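Local atomic coordinates of DnaJ homolog subfamily C member 27-A (Xenopus laevis, PDB entry 6JMG), a protein that binds GTP through a Rab-family GTPase domain, carries a J domain near its C-terminus, and may take part in regulating the MEK/ERK pathway. Residues Arg210-Cys215 and Lys259-Ala264; Ala206-Arg211 and Ala241-Pro246. All blocks are in the same frame, centred on the assembly; numbering follows the deposited sequence.

Contact 1 (Arg210-Cys215 and Lys259-Ala264)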
loop_
_atom_site.group_PDB
_atom_site.type_symbol
_atom_site.label_atom_id
_atom_site.label_comp_id
_atom_site.label_asym_id
_atom_site.label_seq_id
_atom_site.Cartn_x
_atom_site.Cartn_y
_atom_site.Cartn_z
ATOM N N ARG A 210 -18.217 19.945 -5.417
ATOM C CA ARG A 210 -19.090 21.100 -5.552
ATOM C C ARG A 210 -18.467 22.124 -6.479
ATOM O O ARG A 210 -19.164 22.712 -7.314
ATOM C CB ARG A 210 -19.392 21.730 -4.190
ATOM C CG ARG A 210 -20.233 22.995 -4.308
ATOM C CD ARG A 210 -20.310 23.757 -3.005
ATOM N NE ARG A 210 -19.110 23.570 -2.193
ATOM C CZ ARG A 210 -18.830 24.277 -1.099
ATOM N NH1 ARG A 210 -19.665 25.227 -0.685
ATOM N NH2 ARG A 210 -17.712 24.034 -0.420
ATOM N N ARG A 211 -17.141 22.284 -6.406
ATOM C CA ARG A 211 -16.473 23.225 -7.297
ATOM C C ARG A 211 -16.608 22.788 -8.749
ATOM O O ARG A 211 -16.774 23.634 -9.631
ATOM C CB ARG A 211 -15.001 23.371 -6.902
ATOM C CG ARG A 211 -14.179 24.252 -7.836
ATOM C CD ARG A 211 -12.683 24.186 -7.501
ATOM N NE ARG A 211 -12.096 22.866 -7.732
ATOM C CZ ARG A 211 -11.726 22.393 -8.925
ATOM N NH1 ARG A 211 -11.869 23.131 -10.026
ATOM N NH2 ARG A 211 -11.209 21.172 -9.013
ATOM N N ILE A 212 -16.634 21.473 -8.997
ATOM C CA ILE A 212 -16.806 20.941 -10.351
ATOM C C ILE A 212 -18.263 21.063 -10.845
ATOM O O ILE A 212 -18.476 21.129 -12.056
ATOM C CB ILE A 212 -16.247 19.504 -10.427
ATOM C CG1 ILE A 212 -14.719 19.547 -10.301
ATOM C CG2 ILE A 212 -16.557 18.814 -11.745
ATOM C CD1 ILE A 212 -14.078 18.234 -9.775
ATOM N N ARG A 213 -19.280 21.135 -9.961
ATOM C CA ARG A 213 -20.637 21.376 -10.462
ATOM C C ARG A 213 -20.757 22.772 -11.022
ATOM O O ARG A 213 -21.339 22.988 -12.081
ATOM C CB ARG A 213 -21.713 21.356 -9.372
ATOM C CG ARG A 213 -22.091 19.993 -8.878
ATOM C CD ARG A 213 -23.538 19.823 -8.410
ATOM N NE ARG A 213 -23.997 18.507 -8.863
ATOM C CZ ARG A 213 -24.886 18.231 -9.816
ATOM N NH1 ARG A 213 -25.505 19.190 -10.511
ATOM N NH2 ARG A 213 -25.131 16.948 -10.078
ATOM N N ASN A 214 -20.207 23.743 -10.317
ATOM C CA ASN A 214 -20.476 25.156 -10.560
ATOM C C ASN A 214 -19.303 25.761 -11.287
ATOM O O ASN A 214 -18.813 26.853 -10.994
ATOM C CB ASN A 214 -20.758 25.872 -9.232
ATOM C CG ASN A 214 -21.799 25.110 -8.356
ATOM O OD1 ASN A 214 -22.757 24.505 -8.874
ATOM N ND2 ASN A 214 -21.627 25.168 -7.045
ATOM N N CYS A 215 -18.843 24.985 -12.253
ATOM C CA CYS A 215 -17.716 25.324 -13.094
ATOM C C CYS A 215 -18.155 25.089 -14.526
ATOM O O CYS A 215 -18.661 24.012 -14.854
ATOM C CB CYS A 215 -16.520 24.454 -12.732
ATOM S SG CYS A 215 -14.982 25.025 -13.377
ATOM N N LYS A 259 -17.022 11.904 -14.197
ATOM C CA LYS A 259 -17.352 12.020 -15.612
ATOM C C LYS A 259 -17.015 13.411 -16.149
ATOM O O LYS A 259 -16.538 13.551 -17.286
ATOM C CB LYS A 259 -18.837 11.700 -15.819
ATOM C CG LYS A 259 -19.301 11.783 -17.271
ATOM C CD LYS A 259 -20.804 11.522 -17.422
ATOM C CE LYS A 259 -21.303 10.453 -16.436
ATOM N NZ LYS A 259 -22.494 9.676 -16.931
ATOM N N ALA A 260 -17.236 14.452 -15.342
ATOM C CA ALA A 260 -16.972 15.804 -15.818
ATOM C C ALA A 260 -15.481 16.030 -15.986
ATOM O O ALA A 260 -15.037 16.645 -16.965
ATOM C CB ALA A 260 -17.568 16.829 -14.856
ATOM N N VAL A 261 -14.699 15.520 -15.039
ATOM C CA VAL A 261 -13.250 15.621 -15.119
ATOM C C VAL A 261 -12.728 14.855 -16.337
ATOM O O VAL A 261 -11.876 15.349 -17.095
ATOM C CB VAL A 261 -12.644 15.132 -13.789
ATOM C CG1 VAL A 261 -11.239 14.620 -13.975
ATOM C CG2 VAL A 261 -12.676 16.263 -12.783
ATOM N N VAL A 262 -13.230 13.640 -16.547
ATOM C CA VAL A 262 -12.853 12.878 -17.731
ATOM C C VAL A 262 -13.126 13.683 -18.996
ATOM O O VAL A 262 -12.252 13.843 -19.851
ATOM C CB VAL A 262 -13.602 11.540 -17.746
ATOM C CG1 VAL A 262 -13.486 10.886 -19.119
ATOM C CG2 VAL A 262 -13.074 10.676 -16.617
ATOM N N ASN A 263 -14.317 14.263 -19.095
ATOM C CA ASN A 263 -14.684 14.943 -20.329
ATOM C C ASN A 263 -13.910 16.228 -20.513
ATOM O O ASN A 263 -13.632 16.612 -21.654
ATOM C CB ASN A 263 -16.177 15.227 -20.363
ATOM C CG ASN A 263 -16.973 13.998 -20.650
ATOM O OD1 ASN A 263 -16.431 12.995 -21.137
ATOM N ND2 ASN A 263 -18.265 14.045 -20.346
ATOM N N ALA A 264 -13.592 16.914 -19.417
ATOM C CA ALA A 264 -12.783 18.119 -19.505
ATOM C C ALA A 264 -11.408 17.793 -20.052
ATOM O O ALA A 264 -10.909 18.471 -20.955
ATOM C CB ALA A 264 -12.668 18.784 -18.127
#
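Rotation of Ile212 about its first side-chain bond (chi1 -69°) sets CG2 anti to the backbone N, facing Ala260, and CG1 beside that N; chi2 of 156° then carries CD1 on to Val261 in a nearly extended chain. CG2 arrives at the methyl group of Ala260, 3.8 Å from its CB, and CD1 comes 3.9 Å from CG2 of Val261, the methyl that lies beside its own backbone N. The side chains of Ile212 and Val261 meet at a slant. This joins the last turn of helix 203-213 to the long helix 254-278 of the J domain, with 7.5 Å between the CA atoms of Ile212 and Ala260. Alanine suits this point because its single methyl lets the two backbones approach, whereas the branched isoleucine is broad enough to cover two neighbouring positions at once. Beyond the pair, Val261 also packs on Tyr237 and Leu240 of helix 230-244 and on Leu222 of helix 218-222. Ile212 CG1 lies 4.0 Å above one face of the Arg211 guanidinium, offset toward its rim; Arg211 NH1 makes a weak hydrogen bond to Met221 O. Across the two segments everything rests on methyl against methyl, so the buried contact depends on fit and the exclusion of water, without the directional demands of polar bonding.

Contact 2 (Ala206-Arg211 and Ala241-Pro246)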
loop_
_atom_site.group_PDB
_atom_site.type_symbol
_atom_site.label_atom_id
_atom_site.label_comp_id
_atom_site.label_asym_id
_atom_site.label_seq_id
_atom_site.Cartn_x
_atom_site.Cartn_y
_atom_site.Cartn_z
ATOM N N ALA A 206 -15.402 16.619 -0.976
ATOM C CA ALA A 206 -16.681 17.321 -1.062
ATOM C C ALA A 206 -16.528 18.703 -1.689
ATOM O O ALA A 206 -17.408 19.161 -2.428
ATOM C CB ALA A 206 -17.292 17.417 0.327
ATOM N N ASP A 207 -15.430 19.393 -1.391
ATOM C CA ASP A 207 -15.202 20.690 -2.014
ATOM C C ASP A 207 -14.975 20.533 -3.505
ATOM O O ASP A 207 -15.479 21.335 -4.300
ATOM C CB ASP A 207 -14.018 21.407 -1.361
ATOM C CG ASP A 207 -14.334 21.911 0.041
ATOM O OD1 ASP A 207 -15.534 21.962 0.408
ATOM O OD2 ASP A 207 -13.373 22.244 0.772
ATOM N N SER A 208 -14.244 19.484 -3.909
ATOM C CA SER A 208 -13.907 19.370 -5.321
ATOM C C SER A 208 -15.137 19.040 -6.143
ATOM O O SER A 208 -15.352 19.626 -7.212
ATOM C CB SER A 208 -12.844 18.281 -5.528
ATOM O OG SER A 208 -11.512 18.798 -5.513
ATOM N N ILE A 209 -16.014 18.194 -5.598
ATOM C CA ILE A 209 -17.258 17.876 -6.287
ATOM C C ILE A 209 -18.122 19.119 -6.452
ATOM O O ILE A 209 -18.722 19.341 -7.510
ATOM C CB ILE A 209 -18.001 16.754 -5.552
ATOM C CG1 ILE A 209 -17.108 15.506 -5.509
ATOM C CG2 ILE A 209 -19.323 16.472 -6.264
ATOM C CD1 ILE A 209 -17.722 14.326 -4.772
ATOM N N ARG A 210 -18.217 19.945 -5.417
ATOM C CA ARG A 210 -19.090 21.100 -5.552
ATOM C C ARG A 210 -18.467 22.124 -6.479
ATOM O O ARG A 210 -19.164 22.712 -7.314
ATOM C CB ARG A 210 -19.392 21.730 -4.190
ATOM C CG ARG A 210 -20.233 22.995 -4.308
ATOM C CD ARG A 210 -20.310 23.757 -3.005
ATOM N NE ARG A 210 -19.110 23.570 -2.193
ATOM C CZ ARG A 210 -18.830 24.277 -1.099
ATOM N NH1 ARG A 210 -19.665 25.227 -0.685
ATOM N NH2 ARG A 210 -17.712 24.034 -0.420
ATOM N N ARG A 211 -17.141 22.284 -6.406
ATOM C CA ARG A 211 -16.473 23.225 -7.297
ATOM C C ARG A 211 -16.608 22.788 -8.749
ATOM O O ARG A 211 -16.774 23.634 -9.631
ATOM C CB ARG A 211 -15.001 23.371 -6.902
ATOM C CG ARG A 211 -14.179 24.252 -7.836
ATOM C CD ARG A 211 -12.683 24.186 -7.501
ATOM N NE ARG A 211 -12.096 22.866 -7.732
ATOM C CZ ARG A 211 -11.726 22.393 -8.925
ATOM N NH1 ARG A 211 -11.869 23.131 -10.026
ATOM N NH2 ARG A 211 -11.209 21.172 -9.013
ATOM N N ALA A 241 -8.740 12.283 -10.618
ATOM C CA ALA A 241 -9.236 10.925 -10.799
ATOM C C ALA A 241 -9.058 10.080 -9.545
ATOM O O ALA A 241 -9.960 9.310 -9.180
ATOM C CB ALA A 241 -8.556 10.258 -11.991
ATOM N N VAL A 242 -7.890 10.151 -8.904
ATOM C CA VAL A 242 -7.734 9.376 -7.669
ATOM C C VAL A 242 -8.624 9.938 -6.570
ATOM O O VAL A 242 -9.075 9.204 -5.685
ATOM C CB VAL A 242 -6.266 9.299 -7.210
ATOM C CG1 VAL A 242 -5.365 8.959 -8.376
ATOM C CG2 VAL A 242 -5.844 10.580 -6.529
ATOM N N LEU A 243 -8.899 11.240 -6.613
ATOM C CA LEU A 243 -9.700 11.859 -5.571
ATOM C C LEU A 243 -11.172 11.493 -5.721
ATOM O O LEU A 243 -11.845 11.195 -4.730
ATOM C CB LEU A 243 -9.503 13.381 -5.618
ATOM C CG LEU A 243 -10.106 14.242 -4.505
ATOM C CD1 LEU A 243 -9.490 13.902 -3.144
ATOM C CD2 LEU A 243 -9.904 15.712 -4.832
ATOM N N LEU A 244 -11.670 11.437 -6.956
ATOM C CA LEU A 244 -13.103 11.446 -7.205
ATOM C C LEU A 244 -13.668 10.160 -7.786
ATOM O O LEU A 244 -14.884 10.084 -7.995
ATOM C CB LEU A 244 -13.452 12.578 -8.157
ATOM C CG LEU A 244 -13.115 13.960 -7.669
ATOM C CD1 LEU A 244 -13.472 14.906 -8.766
ATOM C CD2 LEU A 244 -13.894 14.252 -6.418
ATOM N N HIS A 245 -12.848 9.169 -8.073
ATOM C CA HIS A 245 -13.370 8.002 -8.756
ATOM C C HIS A 245 -14.482 7.385 -7.876
ATOM O O HIS A 245 -14.304 7.303 -6.673
ATOM C CB HIS A 245 -12.274 6.983 -9.033
ATOM C CG HIS A 245 -12.718 5.875 -9.934
ATOM N ND1 HIS A 245 -13.574 4.881 -9.514
ATOM C CD2 HIS A 245 -12.464 5.630 -11.241
ATOM C CE1 HIS A 245 -13.813 4.059 -10.520
ATOM N NE2 HIS A 245 -13.144 4.486 -11.574
ATOM N N PRO A 246 -15.630 7.061 -8.482
ATOM C CA PRO A 246 -16.761 6.575 -7.637
ATOM C C PRO A 246 -16.482 5.269 -6.901
ATOM O O PRO A 246 -17.205 4.957 -5.946
ATOM C CB PRO A 246 -17.899 6.396 -8.661
ATOM C CG PRO A 246 -17.432 7.014 -9.939
ATOM C CD PRO A 246 -15.951 7.120 -9.901
#
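Leu243 and Leu244 meet Ser208 and Ile209 at the end of helix 230-244, where the J domain leaves its second canonical helix and enters the His-Pro-Asp motif, His245-Pro246-Asp247. Followed in sequence order, the segment begins at Ala241, whose small side chain packs on Phe258 of helix 254-278 and whose carbonyl oxygen accepts a weak bond from His245 N in the closing turn. Leu243 points toward helix 203-213. Its CG is anti to the backbone N (chi1 -172°), and CD2 extends to Ser208, 3.5 Å from OG and 4.0 Å from CB. Serine is small enough to admit this methyl at a partly exposed edge; the approach of OG to carbon is van der Waals contact. Beside Ser208 on the same helix, Arg210 NH2 and Asp207 OD1 form a salt bridge whose hydrogen bond is weak, 3.1 Å long.

Leu244 is buried and carries most of the apolar contact. CD2 lies 3.6 Å from Ile209 CG1 and 4.2 Å from Ile209 CD1, the two side chains running antiparallel alongside one another. Leucine serves well here because one branch of its fork, CD2, rests against Ile209, while the other, CD1, turns to Ile212. Ile209 is covered further by Ser254 and Ala257 of helix 254-278.

His245 is the first residue to leave helical geometry. In J domains generally the motif it opens is needed to stimulate the ATPase of Hsp70 partners, although that role is only inferred here. Its ring meets that of Phe258 with the planes at about 55°, and Pro246 CD lies above one face toward the rim. The motif closes back on itself through a hydrogen bond between His245 ND1 and the backbone N of Asp247.

How the contacts relate
Both contacts fasten helix 203-213 to the J-domain helices: contact 2 ties it to helix 230-244, contact 1 to helix 254-278, the next helix in the chain. Sharing helix 203-213, with centres about 9 Å apart, they lie side by side and merge where Ile212 CD1 packs 3.5 Å from Leu244 CD1. Contact 1 is the buried one and wholly aliphatic, with small and branched residues. Contact 2 buries somewhat more surface, but is only partly enclosed: a serine edge and the approach to the His-Pro-Asp turn accompany its leucine-isoleucine packing. Both stand well apart from the GTP site in the other domain.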